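Local coordinates for uncharacterized protein (Staphylococcus aureus subsp. aureus, PDB 4H0A) that is of unknown function but belongs to the CAP (cysteine-rich secretory protein) family and is probably exported, at residues 62-67 with 196-201; 126-131 with 173-178; 133-138 with 181-186. One frame throughout, in Å; residues are numbered along the deposited sequence.

Contact 1: 62-67 with 196-201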
loop_
_atom_site.group_PDB
_atom_site.type_symbol
_atom_site.label_atom_id
_atom_site.label_comp_id
_atom_site.label_asym_id
_atom_site.label_seq_id
_atom_site.Cartn_x
_atom_site.Cartn_y
_atom_site.Cartn_z
ATOM N N VAL A 62 -9.752 -4.000 -13.231
ATOM C CA VAL A 62 -8.533 -3.883 -14.054
ATOM C C VAL A 62 -8.427 -2.440 -14.470
ATOM O O VAL A 62 -9.404 -1.912 -14.992
ATOM C CB VAL A 62 -8.518 -4.811 -15.291
ATOM C CG1 VAL A 62 -7.239 -4.616 -16.122
ATOM C CG2 VAL A 62 -8.692 -6.276 -14.878
ATOM N N TYR A 63 -7.267 -1.795 -14.247
ATOM C CA TYR A 63 -7.111 -0.380 -14.570
ATOM C C TYR A 63 -5.665 0.004 -14.858
ATOM O O TYR A 63 -4.741 -0.548 -14.258
ATOM C CB TYR A 63 -7.621 0.485 -13.399
ATOM C CG TYR A 63 -7.052 0.088 -12.053
ATOM C CD1 TYR A 63 -7.619 -0.941 -11.313
ATOM C CD2 TYR A 63 -5.951 0.749 -11.515
ATOM C CE1 TYR A 63 -7.094 -1.321 -10.079
ATOM C CE2 TYR A 63 -5.431 0.392 -10.272
ATOM C CZ TYR A 63 -6.001 -0.650 -9.557
ATOM O OH TYR A 63 -5.467 -1.007 -8.336
ATOM N N PRO A 64 -5.460 1.015 -15.712
ATOM C CA PRO A 64 -4.092 1.471 -15.965
ATOM C C PRO A 64 -3.600 2.416 -14.877
ATOM O O PRO A 64 -4.390 3.088 -14.216
ATOM C CB PRO A 64 -4.225 2.232 -17.288
ATOM C CG PRO A 64 -5.614 2.795 -17.248
ATOM C CD PRO A 64 -6.451 1.799 -16.496
ATOM N N PHE A 65 -2.287 2.530 -14.744
ATOM C CA PHE A 65 -1.696 3.587 -13.932
ATOM C C PHE A 65 -0.466 4.124 -14.704
ATOM O O PHE A 65 -0.209 3.659 -15.821
ATOM C CB PHE A 65 -1.443 3.175 -12.490
ATOM C CG PHE A 65 -0.424 2.111 -12.222
ATOM C CD1 PHE A 65 -0.792 0.778 -12.192
ATOM C CD2 PHE A 65 0.848 2.448 -11.772
ATOM C CE1 PHE A 65 0.124 -0.201 -11.823
ATOM C CE2 PHE A 65 1.759 1.465 -11.402
ATOM C CZ PHE A 65 1.383 0.148 -11.404
ATOM N N ARG A 66 0.160 5.205 -14.216
ATOM C CA ARG A 66 1.269 5.871 -14.933
ATOM C C ARG A 66 2.412 4.922 -15.327
ATOM O O ARG A 66 2.627 3.897 -14.700
ATOM C CB ARG A 66 1.867 7.046 -14.113
ATOM C CG ARG A 66 2.168 6.700 -12.653
ATOM C CD ARG A 66 3.349 7.434 -12.052
ATOM N NE ARG A 66 3.085 8.859 -11.842
ATOM C CZ ARG A 66 3.721 9.641 -10.968
ATOM N NH1 ARG A 66 4.674 9.142 -10.182
ATOM N NH2 ARG A 66 3.401 10.925 -10.862
ATOM N N ASP A 67 3.146 5.314 -16.366
ATOM C CA ASP A 67 4.317 4.625 -16.913
ATOM C C ASP A 67 3.975 3.265 -17.555
ATOM O O ASP A 67 4.848 2.403 -17.646
ATOM C CB ASP A 67 5.422 4.460 -15.849
ATOM C CG ASP A 67 5.658 5.719 -15.047
ATOM O OD1 ASP A 67 5.718 6.809 -15.656
ATOM O OD2 ASP A 67 5.725 5.624 -13.807
ATOM N N LYS A 196 2.138 11.577 -17.478
ATOM C CA LYS A 196 0.820 11.959 -16.956
ATOM C C LYS A 196 0.068 10.751 -16.375
ATOM O O LYS A 196 0.149 9.652 -16.934
ATOM C CB LYS A 196 -0.013 12.593 -18.095
ATOM C CG LYS A 196 -1.455 12.960 -17.746
ATOM C CD LYS A 196 -2.074 13.850 -18.829
ATOM C CE LYS A 196 -3.579 13.965 -18.734
ATOM N NZ LYS A 196 -4.013 14.762 -17.557
ATOM N N ARG A 197 -0.653 10.950 -15.252
ATOM C CA ARG A 197 -1.463 9.876 -14.680
ATOM C C ARG A 197 -2.681 9.649 -15.576
ATOM O O ARG A 197 -3.347 10.625 -15.932
ATOM C CB ARG A 197 -1.948 10.214 -13.249
ATOM C CG ARG A 197 -0.845 10.319 -12.215
ATOM C CD ARG A 197 -1.410 10.518 -10.816
ATOM N NE ARG A 197 -0.373 10.411 -9.784
ATOM C CZ ARG A 197 0.488 11.373 -9.449
ATOM N NH1 ARG A 197 0.451 12.557 -10.058
ATOM N NH2 ARG A 197 1.392 11.161 -8.500
ATOM N N PRO A 198 -3.043 8.409 -15.939
ATOM C CA PRO A 198 -4.294 8.240 -16.698
ATOM C C PRO A 198 -5.496 8.618 -15.822
ATOM O O PRO A 198 -5.397 8.587 -14.586
ATOM C CB PRO A 198 -4.295 6.752 -17.068
ATOM C CG PRO A 198 -3.442 6.102 -16.056
ATOM C CD PRO A 198 -2.420 7.111 -15.611
ATOM N N VAL A 199 -6.621 8.990 -16.461
ATOM C CA VAL A 199 -7.860 9.383 -15.771
ATOM C C VAL A 199 -8.339 8.294 -14.767
ATOM O O VAL A 199 -8.957 8.636 -13.757
ATOM C CB VAL A 199 -8.983 9.737 -16.805
ATOM C CG1 VAL A 199 -9.457 8.504 -17.584
ATOM C CG2 VAL A 199 -10.164 10.432 -16.129
ATOM N N GLU A 200 -8.056 7.004 -15.037
ATOM C CA GLU A 200 -8.476 5.906 -14.157
ATOM C C GLU A 200 -7.681 5.799 -12.888
ATOM O O GLU A 200 -8.147 5.131 -11.966
ATOM C CB GLU A 200 -8.347 4.537 -14.859
ATOM C CG GLU A 200 -9.243 4.334 -16.065
ATOM C CD GLU A 200 -8.673 4.787 -17.398
ATOM O OE1 GLU A 200 -7.691 5.565 -17.395
ATOM O OE2 GLU A 200 -9.233 4.391 -18.446
ATOM N N GLN A 201 -6.473 6.375 -12.825
ATOM C CA GLN A 201 -5.613 6.158 -11.665
ATOM C C GLN A 201 -6.197 6.693 -10.349
ATOM O O GLN A 201 -6.428 5.891 -9.470
ATOM C CB GLN A 201 -4.208 6.737 -11.891
ATOM C CG GLN A 201 -3.231 6.284 -10.797
ATOM C CD GLN A 201 -1.795 6.649 -11.079
ATOM O OE1 GLN A 201 -1.342 6.664 -12.224
ATOM N NE2 GLN A 201 -1.020 6.877 -10.037
#

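Contact 2: 126-131 with 173-178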
loop_
_atom_site.group_PDB
_atom_site.type_symbol
_atom_site.label_atom_id
_atom_site.label_comp_id
_atom_site.label_asym_id
_atom_site.label_seq_id
_atom_site.Cartn_x
_atom_site.Cartn_y
_atom_site.Cartn_z
ATOM N N PHE A 126 21.067 -2.246 -7.307
ATOM C CA PHE A 126 20.784 -2.949 -8.557
ATOM C C PHE A 126 20.800 -1.976 -9.722
ATOM O O PHE A 126 20.811 -0.761 -9.511
ATOM C CB PHE A 126 19.414 -3.672 -8.484
ATOM C CG PHE A 126 18.252 -2.763 -8.170
ATOM C CD1 PHE A 126 17.618 -2.046 -9.174
ATOM C CD2 PHE A 126 17.767 -2.651 -6.877
ATOM C CE1 PHE A 126 16.538 -1.214 -8.887
ATOM C CE2 PHE A 126 16.690 -1.813 -6.590
ATOM C CZ PHE A 126 16.078 -1.102 -7.598
ATOM N N LYS A 127 20.740 -2.505 -10.948
ATOM C CA LYS A 127 20.667 -1.691 -12.163
ATOM C C LYS A 127 19.381 -1.979 -12.910
ATOM O O LYS A 127 18.956 -3.133 -12.962
ATOM C CB LYS A 127 21.867 -1.951 -13.088
ATOM C CG LYS A 127 23.183 -1.432 -12.534
ATOM C CD LYS A 127 24.287 -1.460 -13.584
ATOM C CE LYS A 127 25.555 -0.818 -13.068
ATOM N NZ LYS A 127 26.597 -0.716 -14.128
ATOM N N VAL A 128 18.740 -0.927 -13.448
ATOM C CA VAL A 128 17.541 -1.016 -14.291
ATOM C C VAL A 128 17.914 -0.353 -15.604
ATOM O O VAL A 128 18.039 0.878 -15.633
ATOM C CB VAL A 128 16.279 -0.378 -13.659
ATOM C CG1 VAL A 128 15.148 -0.245 -14.683
ATOM C CG2 VAL A 128 15.812 -1.179 -12.457
ATOM N N ASP A 129 18.141 -1.160 -16.671
ATOM C CA ASP A 129 18.524 -0.651 -17.989
ATOM C C ASP A 129 19.866 0.133 -17.907
ATOM O O ASP A 129 20.005 1.196 -18.516
ATOM C CB ASP A 129 17.365 0.220 -18.535
ATOM C CG ASP A 129 17.477 0.644 -19.975
ATOM O OD1 ASP A 129 18.281 0.042 -20.707
ATOM O OD2 ASP A 129 16.771 1.600 -20.366
ATOM N N GLY A 130 20.814 -0.391 -17.119
ATOM C CA GLY A 130 22.131 0.215 -16.924
ATOM C C GLY A 130 22.232 1.316 -15.877
ATOM O O GLY A 130 23.346 1.681 -15.496
ATOM N N LYS A 131 21.101 1.866 -15.394
ATOM C CA LYS A 131 21.105 2.948 -14.402
ATOM C C LYS A 131 21.132 2.358 -13.002
ATOM O O LYS A 131 20.271 1.552 -12.666
ATOM C CB LYS A 131 19.875 3.845 -14.591
ATOM C CG LYS A 131 19.879 5.117 -13.757
ATOM C CD LYS A 131 18.639 5.970 -14.040
ATOM C CE LYS A 131 18.286 6.882 -12.890
ATOM N NZ LYS A 131 17.011 7.613 -13.131
ATOM N N THR A 173 9.610 -6.958 -9.110
ATOM C CA THR A 173 10.872 -6.899 -9.842
ATOM C C THR A 173 11.620 -5.625 -9.497
ATOM O O THR A 173 11.036 -4.670 -8.987
ATOM C CB THR A 173 10.634 -6.964 -11.353
ATOM O OG1 THR A 173 9.936 -5.788 -11.757
ATOM C CG2 THR A 173 9.862 -8.208 -11.771
ATOM N N LYS A 174 12.909 -5.597 -9.819
ATOM C CA LYS A 174 13.730 -4.407 -9.619
ATOM C C LYS A 174 13.201 -3.179 -10.422
ATOM O O LYS A 174 13.286 -2.055 -9.924
ATOM C CB LYS A 174 15.192 -4.691 -9.986
ATOM C CG LYS A 174 15.457 -5.121 -11.423
ATOM C CD LYS A 174 16.922 -5.601 -11.553
ATOM C CE LYS A 174 17.229 -6.162 -12.917
ATOM N NZ LYS A 174 17.305 -5.110 -13.958
ATOM N N GLU A 175 12.580 -3.383 -11.597
ATOM C CA GLU A 175 12.081 -2.220 -12.362
ATOM C C GLU A 175 10.840 -1.664 -11.685
ATOM O O GLU A 175 10.726 -0.443 -11.628
ATOM C CB GLU A 175 11.866 -2.427 -13.884
ATOM C CG GLU A 175 11.766 -3.847 -14.392
ATOM C CD GLU A 175 13.020 -4.702 -14.357
ATOM O OE1 GLU A 175 14.076 -4.261 -14.866
ATOM O OE2 GLU A 175 12.949 -5.807 -13.772
HETATM N N MSE A 176 9.971 -2.508 -11.063
HETATM C CA MSE A 176 8.831 -1.957 -10.324
HETATM C C MSE A 176 9.342 -1.210 -9.098
HETATM O O MSE A 176 8.842 -0.137 -8.775
HETATM C CB MSE A 176 7.836 -3.063 -9.887
HETATM C CG MSE A 176 6.614 -2.525 -9.153
HETATM SE SE MSE A 176 5.350 -1.792 -10.422
HETATM C CE MSE A 176 5.623 0.006 -10.232
ATOM N N LEU A 177 10.316 -1.787 -8.409
ATOM C CA LEU A 177 10.896 -1.175 -7.221
ATOM C C LEU A 177 11.506 0.212 -7.557
ATOM O O LEU A 177 11.271 1.168 -6.822
ATOM C CB LEU A 177 11.966 -2.127 -6.647
ATOM C CG LEU A 177 12.455 -1.877 -5.244
ATOM C CD1 LEU A 177 11.354 -2.020 -4.226
ATOM C CD2 LEU A 177 13.561 -2.855 -4.898
ATOM N N ALA A 178 12.211 0.343 -8.691
ATOM C CA ALA A 178 12.770 1.643 -9.108
ATOM C C ALA A 178 11.657 2.650 -9.440
ATOM O O ALA A 178 11.785 3.839 -9.149
ATOM C CB ALA A 178 13.666 1.473 -10.326
HETATM O O HOH W 1 17.707 -4.375 -16.947
#

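Contact 3: 133-138 with 181-186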
loop_
_atom_site.group_PDB
_atom_site.type_symbol
_atom_site.label_atom_id
_atom_site.label_comp_id
_atom_site.label_asym_id
_atom_site.label_seq_id
_atom_site.Cartn_x
_atom_site.Cartn_y
_atom_site.Cartn_z
ATOM N N TYR A 133 20.618 2.035 -9.008
ATOM C CA TYR A 133 19.695 2.433 -7.948
ATOM C C TYR A 133 20.218 1.876 -6.642
ATOM O O TYR A 133 20.492 0.680 -6.571
ATOM C CB TYR A 133 18.279 1.912 -8.216
ATOM C CG TYR A 133 17.599 2.630 -9.352
ATOM C CD1 TYR A 133 17.767 2.214 -10.662
ATOM C CD2 TYR A 133 16.846 3.775 -9.126
ATOM C CE1 TYR A 133 17.174 2.896 -11.720
ATOM C CE2 TYR A 133 16.240 4.463 -10.175
ATOM C CZ TYR A 133 16.415 4.025 -11.474
ATOM O OH TYR A 133 15.817 4.705 -12.509
ATOM N N GLU A 134 20.410 2.728 -5.631
ATOM C CA GLU A 134 20.861 2.288 -4.311
ATOM C C GLU A 134 19.967 2.919 -3.263
ATOM O O GLU A 134 19.814 4.140 -3.254
ATOM C CB GLU A 134 22.326 2.642 -4.069
ATOM C CG GLU A 134 22.897 1.869 -2.894
ATOM C CD GLU A 134 24.329 2.209 -2.543
ATOM O OE1 GLU A 134 24.877 3.168 -3.134
ATOM O OE2 GLU A 134 24.897 1.531 -1.658
ATOM N N PHE A 135 19.339 2.095 -2.414
ATOM C CA PHE A 135 18.428 2.589 -1.385
ATOM C C PHE A 135 19.108 2.701 -0.037
ATOM O O PHE A 135 19.889 1.827 0.327
ATOM C CB PHE A 135 17.211 1.668 -1.244
ATOM C CG PHE A 135 16.261 1.704 -2.412
ATOM C CD1 PHE A 135 15.617 2.881 -2.769
ATOM C CD2 PHE A 135 15.945 0.546 -3.105
ATOM C CE1 PHE A 135 14.688 2.901 -3.808
ATOM C CE2 PHE A 135 15.028 0.574 -4.152
ATOM C CZ PHE A 135 14.414 1.750 -4.500
ATOM N N GLU A 136 18.773 3.766 0.712
ATOM C CA GLU A 136 19.262 4.020 2.073
ATOM C C GLU A 136 18.131 3.640 3.029
ATOM O O GLU A 136 17.273 4.479 3.303
ATOM C CB GLU A 136 19.659 5.505 2.225
ATOM C CG GLU A 136 20.821 5.937 1.347
ATOM C CD GLU A 136 22.129 5.235 1.649
ATOM O OE1 GLU A 136 22.479 5.117 2.846
ATOM O OE2 GLU A 136 22.797 4.789 0.690
ATOM N N LEU A 137 18.075 2.366 3.471
ATOM C CA LEU A 137 16.977 1.899 4.337
ATOM C C LEU A 137 17.136 2.402 5.782
ATOM O O LEU A 137 18.136 2.087 6.429
ATOM C CB LEU A 137 16.826 0.359 4.324
ATOM C CG LEU A 137 15.711 -0.162 3.398
ATOM C CD1 LEU A 137 16.115 -0.057 1.956
ATOM C CD2 LEU A 137 15.324 -1.593 3.739
ATOM N N SER A 138 16.133 3.168 6.288
ATOM C CA SER A 138 16.126 3.701 7.662
ATOM C C SER A 138 15.884 2.590 8.686
ATOM O O SER A 138 15.625 1.448 8.300
ATOM C CB SER A 138 15.059 4.790 7.816
ATOM O OG SER A 138 13.730 4.288 7.787
ATOM N N GLU A 181 9.918 3.439 -5.968
ATOM C CA GLU A 181 10.920 4.117 -5.134
ATOM C C GLU A 181 10.401 4.224 -3.678
ATOM O O GLU A 181 10.182 5.328 -3.183
ATOM C CB GLU A 181 11.234 5.498 -5.749
ATOM C CG GLU A 181 12.460 6.191 -5.185
ATOM C CD GLU A 181 12.650 7.594 -5.729
ATOM O OE1 GLU A 181 12.506 7.779 -6.960
ATOM O OE2 GLU A 181 12.957 8.506 -4.929
ATOM N N PRO A 182 10.120 3.088 -2.997
ATOM C CA PRO A 182 9.539 3.176 -1.642
ATOM C C PRO A 182 10.520 3.541 -0.527
ATOM O O PRO A 182 10.078 3.733 0.609
ATOM C CB PRO A 182 8.930 1.787 -1.409
ATOM C CG PRO A 182 9.462 0.902 -2.478
ATOM C CD PRO A 182 10.311 1.688 -3.424
ATOM N N TYR A 183 11.829 3.640 -0.823
ATOM C CA TYR A 183 12.843 4.014 0.154
ATOM C C TYR A 183 13.623 5.209 -0.360
ATOM O O TYR A 183 13.585 5.524 -1.556
ATOM C CB TYR A 183 13.791 2.842 0.428
ATOM C CG TYR A 183 13.089 1.523 0.644
ATOM C CD1 TYR A 183 12.572 1.183 1.886
ATOM C CD2 TYR A 183 12.928 0.617 -0.399
ATOM C CE1 TYR A 183 11.916 -0.026 2.091
ATOM C CE2 TYR A 183 12.274 -0.597 -0.206
ATOM C CZ TYR A 183 11.771 -0.915 1.041
ATOM O OH TYR A 183 11.163 -2.130 1.227
ATOM N N GLN A 184 14.322 5.885 0.547
ATOM C CA GLN A 184 15.141 7.035 0.193
ATOM C C GLN A 184 16.301 6.572 -0.676
ATOM O O GLN A 184 16.938 5.566 -0.360
ATOM C CB GLN A 184 15.664 7.737 1.462
ATOM C CG GLN A 184 16.336 9.084 1.195
ATOM C CD GLN A 184 16.775 9.767 2.471
ATOM O OE1 GLN A 184 16.890 9.152 3.539
ATOM N NE2 GLN A 184 17.058 11.059 2.384
ATOM N N LEU A 185 16.566 7.292 -1.771
ATOM C CA LEU A 185 17.673 6.956 -2.661
ATOM C C LEU A 185 18.951 7.606 -2.182
ATOM O O LEU A 185 18.916 8.703 -1.625
ATOM C CB LEU A 185 17.391 7.422 -4.098
ATOM C CG LEU A 185 16.378 6.625 -4.900
ATOM C CD1 LEU A 185 15.981 7.387 -6.148
ATOM C CD2 LEU A 185 16.935 5.261 -5.294
ATOM N N ASN A 186 20.086 6.958 -2.458
ATOM C CA ASN A 186 21.395 7.506 -2.136
ATOM C C ASN A 186 21.670 8.694 -3.072
ATOM O O ASN A 186 21.106 8.746 -4.168
ATOM C CB ASN A 186 22.458 6.417 -2.286
ATOM C CG ASN A 186 23.838 6.797 -1.794
ATOM O OD1 ASN A 186 24.050 7.834 -1.151
ATOM N ND2 ASN A 186 24.806 5.939 -2.054
HETATM O O HOH W 2 14.436 5.146 3.330
#

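Contact 1: 62-67 with 196-201
Arg197 opens the contact by laying its guanidinium alongside that of Arg66. The two side chains run the same way, their planes 33° apart, and Arg66 NH2 sits over one face of the Arg197 group, toward its rim, 3.1 Å from Arg197 NH2. Both atoms are donors, so this is an approach of like charges and not a bond; Asp314 forms a salt bridge with Arg197 NH2. Pro198 follows, its ring directed at segment 62-67: CD lies 3.5 Å from Arg66 N, and CG packs 4.1 Å from Pro64 CG. Glu200 crosses Pro64 at about a right angle. The bend of its chain at chi2 carries the carboxylate back over the proline, with OE1 3.5 Å from Pro64 CG, while the methylenes CB and CG lie against Pro64 CD. Gln201, the first residue of helix 201-219, supplies the polar bond. Its backbone N turns back to Pro198 O (3.0 Å), and its side chain, extended beyond CG, delivers OE1 to Arg66 N at 2.9 Å, with an N-H...O angle of 152° and the donor tilted 34° from the carbonyl plane. The same OE1 is 3.5 Å from Phe65 CB. The contact thus ties an edge strand, 61-65, of the seven-stranded sheet in the CAP-associated region to the loop leading into helix 201-219. Chemically, one hydrogen bond from a backbone N-H to a side-chain amide oxygen and proline packing hold the segments, and the salt bridge to Asp314 probably eases the approach of the two arginines.

Contact 2: 126-131 with 173-178
Phe126 and Lys174 both place CG between the backbone N and the carbonyl carbon (chi1 near +60° in each), and with these rotamers the two side chains slide past each other in opposite directions. Lys174 CB then lies over one face of the Phe126 ring, offset toward the rim, 4.0 Å from the centroid and 23° off the ring normal: a CH-pi contact. Beyond CB the lysine chain stays extended until it bends at chi4, which turns NZ onto Lys127 O. The hydrogen bond from Lys174 NZ to Lys127 O is 2.8 Å long and lies in the carbonyl plane. NZ has two weaker partners, a long salt bridge to Glu175 OE1 and a weak bond to a water that also accepts from Asp129 N, so the ammonium joins the strand, the helix and the turn.

Here the first turn of helix 174-180 packs across strand 125-128, their short axes 8.5 Å apart and at 86°. The strand belongs to a beta hairpin closed by a type I' turn from Val128 to Lys131, with Asp129 and Gly130 at its corners, both at positive phi. At the start of the helix, Thr173 is the N-cap and its OG1 accepts a weak bond from Met176 N.

The apolar side is made by valine and leucine methyls, Ala178 CB and the Phe126 ring. Val128 CG2 lies 4.0 Å from Ala178 CB, while CG1 of the same valine reaches Glu175 CB at an equal distance. Ala178 CB also stands at the edge of the Phe126 ring, near its plane. Leu177 CD2 lies 3.7 Å from Phe126 CE2, approaching obliquely.

Contact 3: 133-138 with 181-186
Phe135 meets Tyr183 edge to face, the tyrosine presenting its edge: CD2 stands over the centre of the Phe135 ring, the centroids are 5.4 Å apart and the planes 67° from each other. The two side chains cross at about a right angle. One face of the tyrosine ring takes Leu137 CD1, 3.9 Å from the centroid and offset toward the rim; the opposite face has Pro182 CB. The hydroxyl of Tyr183 is hydrogen-bonded to Gln145 and Gln156, which anchors the far end of the ring on the seven-stranded sheet.

The short, weakly bonded strand at about 184-185 pairs here antiparallel with strand 131-136, forming one edge of a three-stranded sheet. Phe135 and Leu185 are a non-hydrogen-bonded pair whose side chains diverge, and the backbone bonds flank them: Asn186 N to Glu134 O at 2.9 Å and Glu136 N to Gln184 O at 2.8 Å. A water then joins Glu136 O to Gln184 N.

Leu185 nevertheless brings its CD2 branch back to Phe135 CE1, 3.6 Å away, and touches the edge of the Tyr133 ring with the same methyl. Glu134 and Asn186 each hold CG anti to the backbone N (chi1 -164° and -172°), which sends the two side chains out side by side in the same direction. Asn186 ND2 donates to Glu134 OE1 at 3.0 Å, the oxygen being met from above the carboxylate plane while it lies in the amide plane of the asparagine. Glu136, bent at chi2, folds its carboxylate toward the same amide, bringing OE2 to 3.4 Å from Asn186 CG.

Overall arrangement
From the N terminus, the chain first enters contact 1 at 62-67, and this outer loop closes only at 196-201, beside helix 201-219. Contacts 2 and 3 both fall within it. Their segments alternate along the chain, 126-131 and 133-138 coming before 173-178 and 181-186, so the two loops cross. Contact 2 sets the hairpin on helix 174-180; contact 3 adds strand 184-185 to that hairpin, and Leu177 and Phe126 of contact 2 pack against Phe135 of contact 3. Contact 1, whose centre is 21 Å from that of contact 2, touches it through Phe65 and Met176, and joins the seven-stranded sheet to the start of helix 201-219.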